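1-pyrroline-5-carboxylate dehydrogenase (Thermus thermophilus, PDB 1UZB) probably catalyses the NAD-dependent oxidation of the glutamate semialdehyde in equilibrium with 1-pyrroline-5-carboxylate to glutamate, a late step of proline breakdown. Local coordinates at residues R7-E12 and L108-K113; A301-A306 and Y335-E340; I376-N381 and K410-Q415. All blocks are in the same frame, centred on the assembly; numbering follows the deposited sequence.

How the contacts relate
The three contacts follow one another along the chain and none touches another. Contact 1 is a polar surface bridge between the N-terminal segment and helices 95-111 and 113-124, on the far side of the chain's centre from contact 3, the two centres being 40 Å apart. Its centre is 35 Å from that of contact 2, the nearest atoms about 17 Å. Contact 2 is apolar; contact 3 sets aliphatic side chains against a guanidinium and a glycine backbone. Both lie at the seven-stranded sheet that includes strands 293-297, 325-331 and 422-428, consistent with the catalytic domain of an aldehyde dehydrogenase. Their centres lie 23 Å apart and their nearest atoms about 12 Å, with helices 332-346 and 366-379 consecutive in the chain.

Contact 1 of 3, residues R7-E12 and L108-K113; sequences RNEPIE and LMRRRK
Glu9, Arg110 and Lys113 each extend from the main chain with CG opposite the backbone N, and each then bends once farther out. In Glu9 the bend comes at chi2 (72°), which turns the carboxylate so that its two oxygens serve two different cations; Arg110 and Lys113 bend at chi3 and bring NE and NZ to meet it. Arg110 NE gives its hydrogen to Glu9 OE1 at 3.0 Å along an almost straight line, with an N-H...O angle of 175°. The oxygen lies at the edge of the guanidinium and in its plane, yet the approach is well out of the carboxylate plane on the syn side, and the two flat groups are tilted 38° apart. Glu9 and Lys113 approach each other from opposite directions, and Lys113 takes OE2 on its anti side, Lys113 NZ to Glu9 OE2 measuring a short 2.6 Å.

Water tightens the network. Water 1 donates to Glu9 OE1 at 2.6 Å and accepts from Arg110 NH1 at 2.9 Å, closing a small ring beside the direct salt bridge. Water 3 accepts from Lys113 NZ at 2.9 Å and donates to Pro10 O, so the ammonium also reaches the backbone of 7-12. With two cations on it, the carboxylate is likely to stay deprotonated.

Arg110 also forms a salt bridge through NH1 with Glu143 of helix 128-149, its strongest polar partner. That helix lies alongside the bridge: Ile139 touches Glu9 and Arg110, and Asp140 accepts from Glu9 N. Thus the loop before helix 17-32 is tied to the junction of helices 95-111 and 113-124.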
ATOM      1  N   ARG A   7      19.734   9.151  -3.554  1.00  7.68           N
ATOM      2  CA  ARG A   7      20.976   8.405  -3.409  1.00  8.41           C
ATOM      3  C   ARG A   7      21.985   9.410  -2.873  1.00  7.68           C
ATOM      4  O   ARG A   7      21.944  10.586  -3.244  1.00  8.96           O
ATOM      5  CB  ARG A   7      21.481   7.855  -4.749  1.00 12.65           C
ATOM      6  CG  ARG A   7      20.536   6.896  -5.456  1.00 14.92           C
ATOM      7  CD  ARG A   7      21.307   5.930  -6.353  1.00 18.88           C
ATOM      8  NE  ARG A   7      22.163   6.614  -7.319  1.00 20.65           N
ATOM      9  CZ  ARG A   7      21.719   7.266  -8.389  1.00 22.05           C
ATOM     10  NH1 ARG A   7      20.419   7.326  -8.642  1.00 23.83           N
ATOM     11  NH2 ARG A   7      22.577   7.859  -9.210  1.00 22.96           N
ATOM     12  N   ASN A   8      22.876   8.969  -1.994  1.00  6.62           N
ATOM     13  CA  ASN A   8      23.882   9.878  -1.458  1.00  6.66           C
ATOM     14  C   ASN A   8      24.938  10.219  -2.503  1.00  7.83           C
ATOM     15  O   ASN A   8      25.313   9.378  -3.323  1.00  9.46           O
ATOM     16  CB  ASN A   8      24.569   9.266  -0.233  1.00  6.92           C
ATOM     17  CG  ASN A   8      23.626   9.099   0.941  1.00  7.66           C
ATOM     18  OD1 ASN A   8      22.986   8.059   1.099  1.00  8.04           O
ATOM     19  ND2 ASN A   8      23.526  10.134   1.767  1.00  5.86           N
ATOM     20  N   GLU A   9      25.408  11.462  -2.471  1.00  7.79           N
ATOM     21  CA  GLU A   9      26.434  11.936  -3.394  1.00  8.21           C
ATOM     22  C   GLU A   9      27.748  11.263  -3.009  1.00  9.74           C
ATOM     23  O   GLU A   9      28.171  11.336  -1.862  1.00  9.40           O
ATOM     24  CB  GLU A   9      26.570  13.455  -3.270  1.00  9.23           C
ATOM     25  CG  GLU A   9      27.625  14.109  -4.157  1.00 10.50           C
ATOM     26  CD  GLU A   9      27.248  14.132  -5.625  1.00 11.39           C
ATOM     27  OE1 GLU A   9      26.040  14.103  -5.936  1.00 11.04           O
ATOM     28  OE2 GLU A   9      28.165  14.200  -6.471  1.00 13.82           O
ATOM     29  N   PRO A  10      28.405  10.584  -3.963  1.00  9.90           N
ATOM     30  CA  PRO A  10      29.673   9.913  -3.657  1.00 11.30           C
ATOM     31  C   PRO A  10      30.738  10.874  -3.136  1.00 10.79           C
ATOM     32  O   PRO A  10      30.878  11.985  -3.639  1.00 13.05           O
ATOM     33  CB  PRO A  10      30.065   9.300  -4.997  1.00 12.87           C
ATOM     34  CG  PRO A  10      28.740   8.981  -5.611  1.00 12.59           C
ATOM     35  CD  PRO A  10      27.945  10.236  -5.318  1.00 11.46           C
ATOM     36  N   ILE A  11      31.477  10.440  -2.121  1.00 10.52           N
ATOM     37  CA  ILE A  11      32.544  11.248  -1.541  1.00 10.48           C
ATOM     38  C   ILE A  11      33.832  10.935  -2.295  1.00 10.37           C
ATOM     39  O   ILE A  11      34.285   9.790  -2.314  1.00 11.79           O
ATOM     40  CB  ILE A  11      32.733  10.926  -0.042  1.00 10.08           C
ATOM     41  CG1 ILE A  11      31.440  11.241   0.718  1.00 11.22           C
ATOM     42  CG2 ILE A  11      33.889  11.739   0.531  1.00 10.54           C
ATOM     43  CD1 ILE A  11      31.471  10.858   2.185  1.00 14.02           C
ATOM     44  N   GLU A  12      34.409  11.954  -2.920  1.00 10.28           N
ATOM     45  CA  GLU A  12      35.634  11.790  -3.693  1.00 10.77           C
ATOM     46  C   GLU A  12      36.832  11.441  -2.814  1.00 11.61           C
ATOM     47  O   GLU A  12      37.051  12.059  -1.772  1.00 12.13           O
ATOM     48  CB  GLU A  12      35.915  13.071  -4.483  1.00 11.14           C
ATOM     49  CG  GLU A  12      37.151  13.009  -5.363  1.00 11.07           C
ATOM     50  CD  GLU A  12      37.106  11.868  -6.363  1.00 11.41           C
ATOM     51  OE1 GLU A  12      36.185  11.846  -7.210  1.00 14.37           O
ATOM     52  OE2 GLU A  12      37.994  10.994  -6.299  1.00 13.37           O
ATOM     53  N   LEU A 108      23.393  22.828  -9.488  1.00  6.41           N
ATOM     54  CA  LEU A 108      24.369  23.903  -9.596  1.00  6.24           C
ATOM     55  C   LEU A 108      25.508  23.698  -8.601  1.00  6.82           C
ATOM     56  O   LEU A 108      26.672  23.953  -8.921  1.00  8.69           O
ATOM     57  CB  LEU A 108      23.691  25.257  -9.362  1.00  6.40           C
ATOM     58  CG  LEU A 108      22.675  25.666 -10.434  1.00  6.69           C
ATOM     59  CD1 LEU A 108      21.971  26.946 -10.009  1.00  8.70           C
ATOM     60  CD2 LEU A 108      23.380  25.857 -11.776  1.00  8.86           C
ATOM     61  N   MET A 109      25.183  23.233  -7.395  1.00  6.17           N
ATOM     62  CA  MET A 109      26.215  22.994  -6.396  1.00  6.85           C
ATOM     63  C   MET A 109      27.102  21.833  -6.840  1.00  6.30           C
ATOM     64  O   MET A 109      28.323  21.879  -6.681  1.00  6.86           O
ATOM     65  CB  MET A 109      25.589  22.679  -5.036  1.00  6.19           C
ATOM     66  CG  MET A 109      26.623  22.478  -3.929  1.00  6.34           C
ATOM     67  SD  MET A 109      25.923  22.304  -2.270  1.00  6.66           S
ATOM     68  CE  MET A 109      25.507  24.007  -1.904  1.00  7.69           C
ATOM     69  N   ARG A 110      26.490  20.795  -7.407  1.00  5.75           N
ATOM     70  CA  ARG A 110      27.245  19.638  -7.867  1.00  7.60           C
ATOM     71  C   ARG A 110      28.265  20.030  -8.938  1.00  8.08           C
ATOM     72  O   ARG A 110      29.378  19.502  -8.966  1.00  8.92           O
ATOM     73  CB  ARG A 110      26.288  18.566  -8.406  1.00  7.46           C
ATOM     74  CG  ARG A 110      26.961  17.239  -8.724  1.00  9.32           C
ATOM     75  CD  ARG A 110      25.966  16.176  -9.187  1.00  9.74           C
ATOM     76  NE  ARG A 110      25.018  15.784  -8.143  1.00  9.47           N
ATOM     77  CZ  ARG A 110      23.752  16.188  -8.080  1.00 10.38           C
ATOM     78  NH1 ARG A 110      22.970  15.773  -7.090  1.00  9.50           N
ATOM     79  NH2 ARG A 110      23.264  17.005  -9.004  1.00 11.24           N
ATOM     80  N   ARG A 111      27.897  20.963  -9.810  1.00  7.80           N
ATOM     81  CA  ARG A 111      28.817  21.397 -10.858  1.00  9.06           C
ATOM     82  C   ARG A 111      29.941  22.293 -10.337  1.00  9.42           C
ATOM     83  O   ARG A 111      30.914  22.539 -11.045  1.00 11.15           O
ATOM     84  CB  ARG A 111      28.045  22.103 -11.977  1.00  9.90           C
ATOM     85  CG  ARG A 111      27.186  21.146 -12.785  1.00 12.75           C
ATOM     86  CD  ARG A 111      26.150  21.853 -13.635  1.00 14.36           C
ATOM     87  NE  ARG A 111      25.295  20.883 -14.309  1.00 15.94           N
ATOM     88  CZ  ARG A 111      23.988  21.036 -14.496  1.00 16.17           C
ATOM     89  NH1 ARG A 111      23.373  22.128 -14.061  1.00 14.73           N
ATOM     90  NH2 ARG A 111      23.295  20.085 -15.106  1.00 18.89           N
ATOM     91  N   ARG A 112      29.812  22.777  -9.102  1.00  8.29           N
ATOM     92  CA  ARG A 112      30.837  23.629  -8.495  1.00  9.05           C
ATOM     93  C   ARG A 112      31.505  22.925  -7.316  1.00  8.78           C
ATOM     94  O   ARG A 112      32.134  23.562  -6.467  1.00  8.00           O
ATOM     95  CB  ARG A 112      30.223  24.951  -8.015  1.00 11.18           C
ATOM     96  CG  ARG A 112      29.748  25.858  -9.139  1.00 14.63           C
ATOM     97  CD  ARG A 112      29.224  27.186  -8.611  1.00 16.30           C
ATOM     98  NE  ARG A 112      30.253  27.956  -7.915  1.00 18.74           N
ATOM     99  CZ  ARG A 112      30.077  29.190  -7.450  1.00 20.65           C
ATOM    100  NH1 ARG A 112      31.066  29.818  -6.827  1.00 20.87           N
ATOM    101  NH2 ARG A 112      28.910  29.798  -7.610  1.00 23.42           N
ATOM    102  N   LYS A 113      31.378  21.603  -7.285  1.00  8.52           N
ATOM    103  CA  LYS A 113      31.921  20.789  -6.204  1.00  9.15           C
ATOM    104  C   LYS A 113      33.399  21.011  -5.879  1.00  7.37           C
ATOM    105  O   LYS A 113      33.744  21.285  -4.726  1.00  7.71           O
ATOM    106  CB  LYS A 113      31.668  19.309  -6.510  1.00 13.33           C
ATOM    107  CG  LYS A 113      32.065  18.347  -5.403  1.00 17.79           C
ATOM    108  CD  LYS A 113      31.243  17.061  -5.465  1.00 19.55           C
ATOM    109  CE  LYS A 113      31.315  16.390  -6.826  1.00 21.54           C
ATOM    110  NZ  LYS A 113      30.610  15.080  -6.809  1.00 18.28           N
TER
HETATM  111  O   HOH W   1      23.593  13.490  -5.387  1.00 13.43           O
HETATM  112  O   HOH W   2      32.264  14.164  -4.167  1.00 16.76           O
HETATM  113  O   HOH W   3      31.260  12.242  -6.425  1.00 26.86           O

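Contact 2 of 3, residues A301-A306 and Y335-E340; sequences ADFDLA and YEPVLE
Phe303, Val338 and Pro337 make up nearly all of this contact, in the order of the surface they bury. The phenyl ring of Phe303 reaches across with one ortho carbon for each neighbour: CD1 meets Pro337 CB at 3.5 Å, while CD2 meets Val338 CG2, likewise at 3.5 Å. Chi1 of -61° puts CG beside the backbone N, and the side chain then runs side by side with Pro337 and roughly at right angles to the valine. Pro337 is modelled in two conformers, so its distance holds for one of them. The helices come close here, Phe303 CA to Val338 CA being 5.6 Å. Ala301 O sits 3.4 Å above one face of the ring, offset toward its rim. Cut back to an alanine here, the side chain would probably no longer fill the space against Pro337 and Val338 CG2, and 301-306 would lose most of its contact with 335-340.

Asp302 is the N-cap of the ring's helix, its OD2 accepting from Leu305 N at 3.1 Å. Phe303 also touches Ala334 and Arg341 on helix 332-346. Helix 303-315 links the adjacent parallel strands 293-297 and 325-331 as a beta-alpha-beta crossover, and helix 332-346 follows directly from the second strand.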
ATOM      1  N   ALA A 301      36.507  -7.507  20.601  1.00  7.69           N
ATOM      2  CA  ALA A 301      36.607  -6.741  19.366  1.00  8.41           C
ATOM      3  C   ALA A 301      37.802  -7.043  18.476  1.00  8.12           C
ATOM      4  O   ALA A 301      38.777  -7.665  18.893  1.00  8.92           O
ATOM      5  CB  ALA A 301      36.600  -5.253  19.699  1.00  8.77           C
ATOM      6  N   ASP A 302      37.692  -6.606  17.226  1.00  8.26           N
ATOM      7  CA  ASP A 302      38.780  -6.719  16.266  1.00  7.61           C
ATOM      8  C   ASP A 302      39.573  -5.461  16.633  1.00  7.61           C
ATOM      9  O   ASP A 302      39.193  -4.343  16.275  1.00  7.41           O
ATOM     10  CB  ASP A 302      38.236  -6.633  14.836  1.00  8.90           C
ATOM     11  CG  ASP A 302      39.332  -6.603  13.787  1.00 11.10           C
ATOM     12  OD1 ASP A 302      39.041  -6.972  12.628  1.00 13.11           O
ATOM     13  OD2 ASP A 302      40.473  -6.202  14.108  1.00 10.12           O
ATOM     14  N   PHE A 303      40.654  -5.645  17.382  1.00  7.17           N
ATOM     15  CA  PHE A 303      41.468  -4.529  17.857  1.00  6.96           C
ATOM     16  C   PHE A 303      42.063  -3.645  16.770  1.00  7.49           C
ATOM     17  O   PHE A 303      42.200  -2.437  16.961  1.00  7.99           O
ATOM     18  CB  PHE A 303      42.581  -5.054  18.768  1.00  8.61           C
ATOM     19  CG  PHE A 303      42.080  -5.768  20.001  1.00  8.64           C
ATOM     20  CD1 PHE A 303      42.850  -6.764  20.597  1.00 10.04           C
ATOM     21  CD2 PHE A 303      40.853  -5.440  20.578  1.00  9.47           C
ATOM     22  CE1 PHE A 303      42.414  -7.423  21.741  1.00 10.76           C
ATOM     23  CE2 PHE A 303      40.406  -6.096  21.731  1.00  9.75           C
ATOM     24  CZ  PHE A 303      41.189  -7.088  22.312  1.00  9.88           C
ATOM     25  N   ASP A 304      42.427  -4.228  15.634  1.00  8.47           N
ATOM     26  CA  ASP A 304      42.990  -3.425  14.556  1.00  8.54           C
ATOM     27  C   ASP A 304      41.904  -2.569  13.918  1.00  8.26           C
ATOM     28  O   ASP A 304      42.113  -1.389  13.631  1.00  7.94           O
ATOM     29  CB  ASP A 304      43.652  -4.315  13.505  1.00 11.27           C
ATOM     30  CG  ASP A 304      44.874  -5.028  14.045  1.00 14.22           C
ATOM     31  OD1 ASP A 304      45.693  -4.365  14.717  1.00 14.52           O
ATOM     32  OD2 ASP A 304      45.016  -6.243  13.794  1.00 18.38           O
ATOM     33  N   LEU A 305      40.737  -3.167  13.710  1.00  7.37           N
ATOM     34  CA  LEU A 305      39.614  -2.447  13.127  1.00  7.30           C
ATOM     35  C   LEU A 305      39.224  -1.312  14.069  1.00  6.95           C
ATOM     36  O   LEU A 305      38.965  -0.191  13.634  1.00  7.25           O
ATOM     37  CB  LEU A 305      38.421  -3.383  12.947  1.00  8.37           C
ATOM     38  CG  LEU A 305      37.222  -2.789  12.201  1.00  8.37           C
ATOM     39  CD1 LEU A 305      37.533  -2.712  10.709  1.00  9.49           C
ATOM     40  CD2 LEU A 305      35.995  -3.652  12.441  1.00  9.52           C
ATOM     41  N   ALA A 306      39.189  -1.610  15.364  1.00  6.48           N
ATOM     42  CA  ALA A 306      38.828  -0.614  16.365  1.00  6.35           C
ATOM     43  C   ALA A 306      39.810   0.555  16.392  1.00  6.64           C
ATOM     44  O   ALA A 306      39.403   1.712  16.389  1.00  5.91           O
ATOM     45  CB  ALA A 306      38.754  -1.260  17.740  1.00  5.89           C
ATOM     46  N   TYR A 335      42.249  -2.820  27.085  1.00  7.79           N
ATOM     47  CA  TYR A 335      43.107  -1.668  27.344  1.00  8.14           C
ATOM     48  C   TYR A 335      44.470  -1.644  26.661  1.00  8.99           C
ATOM     49  O   TYR A 335      44.727  -0.791  25.813  1.00  9.40           O
ATOM     50  CB  TYR A 335      43.305  -1.476  28.848  1.00  9.04           C
ATOM     51  CG  TYR A 335      44.093  -0.228  29.178  1.00  9.98           C
ATOM     52  CD1 TYR A 335      43.535   1.040  29.018  1.00 10.06           C
ATOM     53  CD2 TYR A 335      45.415  -0.317  29.612  1.00  9.40           C
ATOM     54  CE1 TYR A 335      44.275   2.193  29.280  1.00  9.18           C
ATOM     55  CE2 TYR A 335      46.162   0.825  29.875  1.00 10.39           C
ATOM     56  CZ  TYR A 335      45.588   2.074  29.707  1.00  9.40           C
ATOM     57  OH  TYR A 335      46.335   3.200  29.960  1.00  9.83           O
ATOM     58  N   GLU A 336      45.350  -2.564  27.034  1.00 10.27           N
ATOM     59  CA  GLU A 336      46.686  -2.592  26.452  1.00 11.13           C
ATOM     60  C   GLU A 336      46.686  -2.821  24.940  1.00 10.29           C
ATOM     61  O   GLU A 336      47.300  -2.060  24.191  1.00  9.70           O
ATOM     62  CB  GLU A 336      47.543  -3.654  27.150  1.00 13.22           C
ATOM     63  CG  GLU A 336      49.024  -3.616  26.801  1.00 18.96           C
ATOM     64  CD  GLU A 336      49.313  -4.049  25.378  1.00 21.00           C
ATOM     65  OE1 GLU A 336      48.909  -5.171  25.002  1.00 23.81           O
ATOM     66  OE2 GLU A 336      49.949  -3.271  24.634  1.00 25.57           O
ATOM     67  N   PRO A 337      45.991  -3.866  24.466  1.00 10.92           N
ATOM     68  CA  PRO A 337      45.969  -4.121  23.021  1.00 10.59           C
ATOM     69  C   PRO A 337      45.468  -2.965  22.158  1.00 10.18           C
ATOM     70  O   PRO A 337      46.070  -2.637  21.134  1.00  9.62           O
ATOM     71  CB  PRO A 337      45.074  -5.362  22.905  1.00 12.20           C
ATOM     72  CG  PRO A 337      45.258  -6.042  24.211  0.50 11.06           C
ATOM     73  CD  PRO A 337      45.203  -4.889  25.172  1.00 11.57           C
ATOM     74  N   VAL A 338      44.370  -2.344  22.567  1.00  8.46           N
ATOM     75  CA  VAL A 338      43.814  -1.251  21.788  1.00  8.33           C
ATOM     76  C   VAL A 338      44.615   0.038  21.915  1.00  7.95           C
ATOM     77  O   VAL A 338      44.872   0.708  20.917  1.00  8.53           O
ATOM     78  CB  VAL A 338      42.340  -0.987  22.169  1.00  7.72           C
ATOM     79  CG1 VAL A 338      41.788   0.178  21.360  1.00  9.03           C
ATOM     80  CG2 VAL A 338      41.514  -2.240  21.904  1.00  8.96           C
ATOM     81  N   LEU A 339      45.027   0.383  23.130  1.00  8.11           N
ATOM     82  CA  LEU A 339      45.788   1.610  23.316  1.00  8.64           C
ATOM     83  C   LEU A 339      47.110   1.564  22.562  1.00  9.01           C
ATOM     84  O   LEU A 339      47.510   2.546  21.945  1.00  8.16           O
ATOM     85  CB  LEU A 339      46.035   1.876  24.803  1.00  9.70           C
ATOM     86  CG  LEU A 339      46.771   3.183  25.116  1.00 10.43           C
ATOM     87  CD1 LEU A 339      46.056   4.364  24.462  1.00 12.84           C
ATOM     88  CD2 LEU A 339      46.841   3.374  26.625  1.00 11.65           C
ATOM     89  N   GLU A 340      47.786   0.421  22.592  1.00  8.91           N
ATOM     90  CA  GLU A 340      49.053   0.312  21.887  1.00 10.38           C
ATOM     91  C   GLU A 340      48.841   0.524  20.388  1.00  9.21           C
ATOM     92  O   GLU A 340      49.632   1.201  19.735  1.00  9.79           O
ATOM     93  CB  GLU A 340      49.702  -1.053  22.157  1.00 13.45           C
ATOM     94  CG  GLU A 340      48.942  -2.250  21.615  1.00 19.34           C
ATOM     95  CD  GLU A 340      49.589  -2.840  20.377  1.00 23.48           C
ATOM     96  OE1 GLU A 340      49.780  -2.100  19.389  1.00 26.37           O
ATOM     97  OE2 GLU A 340      49.908  -4.048  20.391  1.00 24.78           O
TER

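Contact 3 of 3, residues I376-N381 and K410-Q415; sequences IEIGKN and KARIAQ
Ile378 lays its terminal methyl over one face of the Arg412 guanidinium, while the next residue, Ile413, presses both its branches against Gly379. In the first pair the two side chains slant across one another. Ile378 CG1 lies beside the backbone N and the chain then runs out extended, so that only CD1 does the touching: it stands 3.4 Å from Arg412 NH2 and 3.9 Å from Arg412 CZ. The guanidinium is brought beneath that methyl by a bend at chi3 (62°), and its orientation is further fixed by the salt bridge of Arg412 NE with Glu416, its main polar partner.

The second pair is a side chain against bare backbone. Ile413 holds CG1 between its own backbone N and carbonyl carbon (chi1 59°), which leaves CG2 beside the N and lets both arms face the helix. Ile413 CG2 comes to 3.6 Å from Gly379 CA, and Ile413 CD1 to 3.8 Å from the same atom. With no side chain on Gly379, the two backbones close to 5.8 Å between Gly379 CA and Ile413 CA. On the helix's other flank Lys380, whose CB points away from the loop, pairs with Glu377.

Glu382, just past the helix, accepts from Arg412 N and Ile413 N with its two carboxylate oxygens, holding the turn against the helix. Phe404 of strand 402-405 also packs on Ile413. The whole is the last part of helix 366-379 packed on the connection between the parallel neighbours 402-405 and 422-428, consistent with the alpha/beta catalytic domain of the aldehyde dehydrogenase family.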
ATOM      1  N   ILE A 376      44.755  21.117  27.090  1.00  7.59           N
ATOM      2  CA  ILE A 376      45.859  20.174  27.180  1.00  8.72           C
ATOM      3  C   ILE A 376      46.601  20.393  28.503  1.00  8.79           C
ATOM      4  O   ILE A 376      47.009  19.435  29.161  1.00  9.19           O
ATOM      5  CB  ILE A 376      46.815  20.323  25.966  1.00  8.53           C
ATOM      6  CG1 ILE A 376      46.136  19.740  24.719  1.00 10.40           C
ATOM      7  CG2 ILE A 376      48.143  19.626  26.239  1.00  9.49           C
ATOM      8  CD1 ILE A 376      46.877  19.989  23.415  1.00 10.55           C
ATOM      9  N   GLU A 377      46.760  21.652  28.903  1.00  9.13           N
ATOM     10  CA  GLU A 377      47.433  21.957  30.165  1.00  9.84           C
ATOM     11  C   GLU A 377      46.604  21.437  31.337  1.00  9.50           C
ATOM     12  O   GLU A 377      47.146  20.934  32.324  1.00 11.91           O
ATOM     13  CB  GLU A 377      47.660  23.465  30.300  1.00 11.07           C
ATOM     14  CG  GLU A 377      48.745  23.983  29.375  1.00 14.27           C
ATOM     15  CD  GLU A 377      50.029  23.192  29.515  1.00 14.18           C
ATOM     16  OE1 GLU A 377      50.604  23.183  30.624  1.00 16.26           O
ATOM     17  OE2 GLU A 377      50.461  22.573  28.521  1.00 16.13           O
ATOM     18  N   ILE A 378      45.287  21.556  31.223  1.00  9.39           N
ATOM     19  CA  ILE A 378      44.388  21.069  32.260  1.00  9.94           C
ATOM     20  C   ILE A 378      44.493  19.547  32.331  1.00  9.95           C
ATOM     21  O   ILE A 378      44.590  18.968  33.412  1.00 10.33           O
ATOM     22  CB  ILE A 378      42.924  21.465  31.953  1.00  9.88           C
ATOM     23  CG1 ILE A 378      42.765  22.983  32.087  1.00 11.34           C
ATOM     24  CG2 ILE A 378      41.971  20.721  32.885  1.00 10.58           C
ATOM     25  CD1 ILE A 378      41.448  23.514  31.560  1.00 13.59           C
ATOM     26  N   GLY A 379      44.483  18.908  31.164  1.00  8.73           N
ATOM     27  CA  GLY A 379      44.570  17.460  31.102  1.00  8.92           C
ATOM     28  C   GLY A 379      45.834  16.888  31.720  1.00  8.77           C
ATOM     29  O   GLY A 379      45.814  15.787  32.268  1.00  7.80           O
ATOM     30  N   LYS A 380      46.935  17.626  31.631  1.00  9.57           N
ATOM     31  CA  LYS A 380      48.202  17.162  32.192  1.00 11.29           C
ATOM     32  C   LYS A 380      48.128  16.948  33.700  1.00 11.70           C
ATOM     33  O   LYS A 380      48.905  16.177  34.261  1.00 14.08           O
ATOM     34  CB  LYS A 380      49.324  18.152  31.869  1.00 11.39           C
ATOM     35  CG  LYS A 380      49.756  18.142  30.411  1.00 13.52           C
ATOM     36  CD  LYS A 380      50.826  19.191  30.158  1.00 15.22           C
ATOM     37  CE  LYS A 380      51.323  19.158  28.723  1.00 17.81           C
ATOM     38  NZ  LYS A 380      52.324  20.232  28.485  1.00 19.44           N
ATOM     39  N   ASN A 381      47.188  17.624  34.352  1.00 10.87           N
ATOM     40  CA  ASN A 381      47.023  17.497  35.795  1.00 10.99           C
ATOM     41  C   ASN A 381      45.830  16.617  36.153  1.00 11.49           C
ATOM     42  O   ASN A 381      45.460  16.506  37.323  1.00 11.72           O
ATOM     43  CB  ASN A 381      46.858  18.884  36.421  1.00 12.43           C
ATOM     44  CG  ASN A 381      48.117  19.727  36.307  1.00 13.86           C
ATOM     45  OD1 ASN A 381      48.048  20.941  36.123  1.00 18.07           O
ATOM     46  ND2 ASN A 381      49.272  19.085  36.426  1.00 15.92           N
ATOM     47  N   LYS A 410      35.266  11.665  35.573  1.00  9.25           N
ATOM     48  CA  LYS A 410      34.741  12.992  35.874  1.00 10.88           C
ATOM     49  C   LYS A 410      35.733  14.139  35.703  1.00  9.92           C
ATOM     50  O   LYS A 410      35.446  15.278  36.077  1.00 10.18           O
ATOM     51  CB  LYS A 410      34.148  13.004  37.286  1.00 13.64           C
ATOM     52  CG  LYS A 410      32.952  12.066  37.441  1.00 17.41           C
ATOM     53  CD  LYS A 410      32.330  12.162  38.823  1.00 20.64           C
ATOM     54  CE  LYS A 410      31.170  11.188  38.972  1.00 22.92           C
ATOM     55  NZ  LYS A 410      30.075  11.454  37.997  1.00 24.17           N
ATOM     56  N   ALA A 411      36.897  13.848  35.132  1.00  7.98           N
ATOM     57  CA  ALA A 411      37.903  14.880  34.891  1.00  8.66           C
ATOM     58  C   ALA A 411      37.345  15.859  33.863  1.00  7.85           C
ATOM     59  O   ALA A 411      36.508  15.486  33.039  1.00  8.57           O
ATOM     60  CB  ALA A 411      39.178  14.256  34.364  1.00  9.17           C
ATOM     61  N   ARG A 412      37.801  17.104  33.897  1.00  7.37           N
ATOM     62  CA  ARG A 412      37.311  18.085  32.941  1.00  6.65           C
ATOM     63  C   ARG A 412      37.527  17.635  31.494  1.00  6.56           C
ATOM     64  O   ARG A 412      36.651  17.828  30.650  1.00  6.69           O
ATOM     65  CB  ARG A 412      37.979  19.441  33.175  1.00  6.61           C
ATOM     66  CG  ARG A 412      37.659  20.052  34.530  1.00  8.35           C
ATOM     67  CD  ARG A 412      38.190  21.469  34.621  1.00  7.85           C
ATOM     68  NE  ARG A 412      37.570  22.337  33.622  1.00  9.09           N
ATOM     69  CZ  ARG A 412      37.997  23.560  33.323  1.00  9.30           C
ATOM     70  NH1 ARG A 412      37.372  24.275  32.398  1.00 10.62           N
ATOM     71  NH2 ARG A 412      39.053  24.069  33.948  1.00 11.62           N
ATOM     72  N   ILE A 413      38.679  17.032  31.198  1.00  6.71           N
ATOM     73  CA  ILE A 413      38.930  16.593  29.829  1.00  7.77           C
ATOM     74  C   ILE A 413      38.087  15.383  29.430  1.00  7.48           C
ATOM     75  O   ILE A 413      38.088  14.982  28.267  1.00  7.70           O
ATOM     76  CB  ILE A 413      40.425  16.271  29.568  1.00  6.55           C
ATOM     77  CG1 ILE A 413      40.921  15.171  30.505  1.00  7.63           C
ATOM     78  CG2 ILE A 413      41.252  17.542  29.705  1.00  7.41           C
ATOM     79  CD1 ILE A 413      42.254  14.580  30.080  1.00  9.64           C
ATOM     80  N   ALA A 414      37.368  14.804  30.387  1.00  7.10           N
ATOM     81  CA  ALA A 414      36.504  13.659  30.099  1.00  7.09           C
ATOM     82  C   ALA A 414      35.032  14.074  30.130  1.00  6.37           C
ATOM     83  O   ALA A 414      34.140  13.252  29.911  1.00  8.01           O
ATOM     84  CB  ALA A 414      36.747  12.543  31.110  1.00  7.18           C
ATOM     85  N   GLN A 415      34.780  15.356  30.378  1.00  7.07           N
ATOM     86  CA  GLN A 415      33.417  15.873  30.465  1.00  7.99           C
ATOM     87  C   GLN A 415      33.128  17.063  29.558  1.00  6.98           C
ATOM     88  O   GLN A 415      32.004  17.224  29.078  1.00  9.38           O
ATOM     89  CB  GLN A 415      33.122  16.301  31.905  1.00  8.04           C
ATOM     90  CG  GLN A 415      33.072  15.171  32.908  1.00  8.30           C
ATOM     91  CD  GLN A 415      31.830  14.319  32.749  1.00  7.10           C
ATOM     92  OE1 GLN A 415      30.725  14.838  32.606  1.00  9.12           O
ATOM     93  NE2 GLN A 415      32.003  13.006  32.789  1.00  7.62           N
TER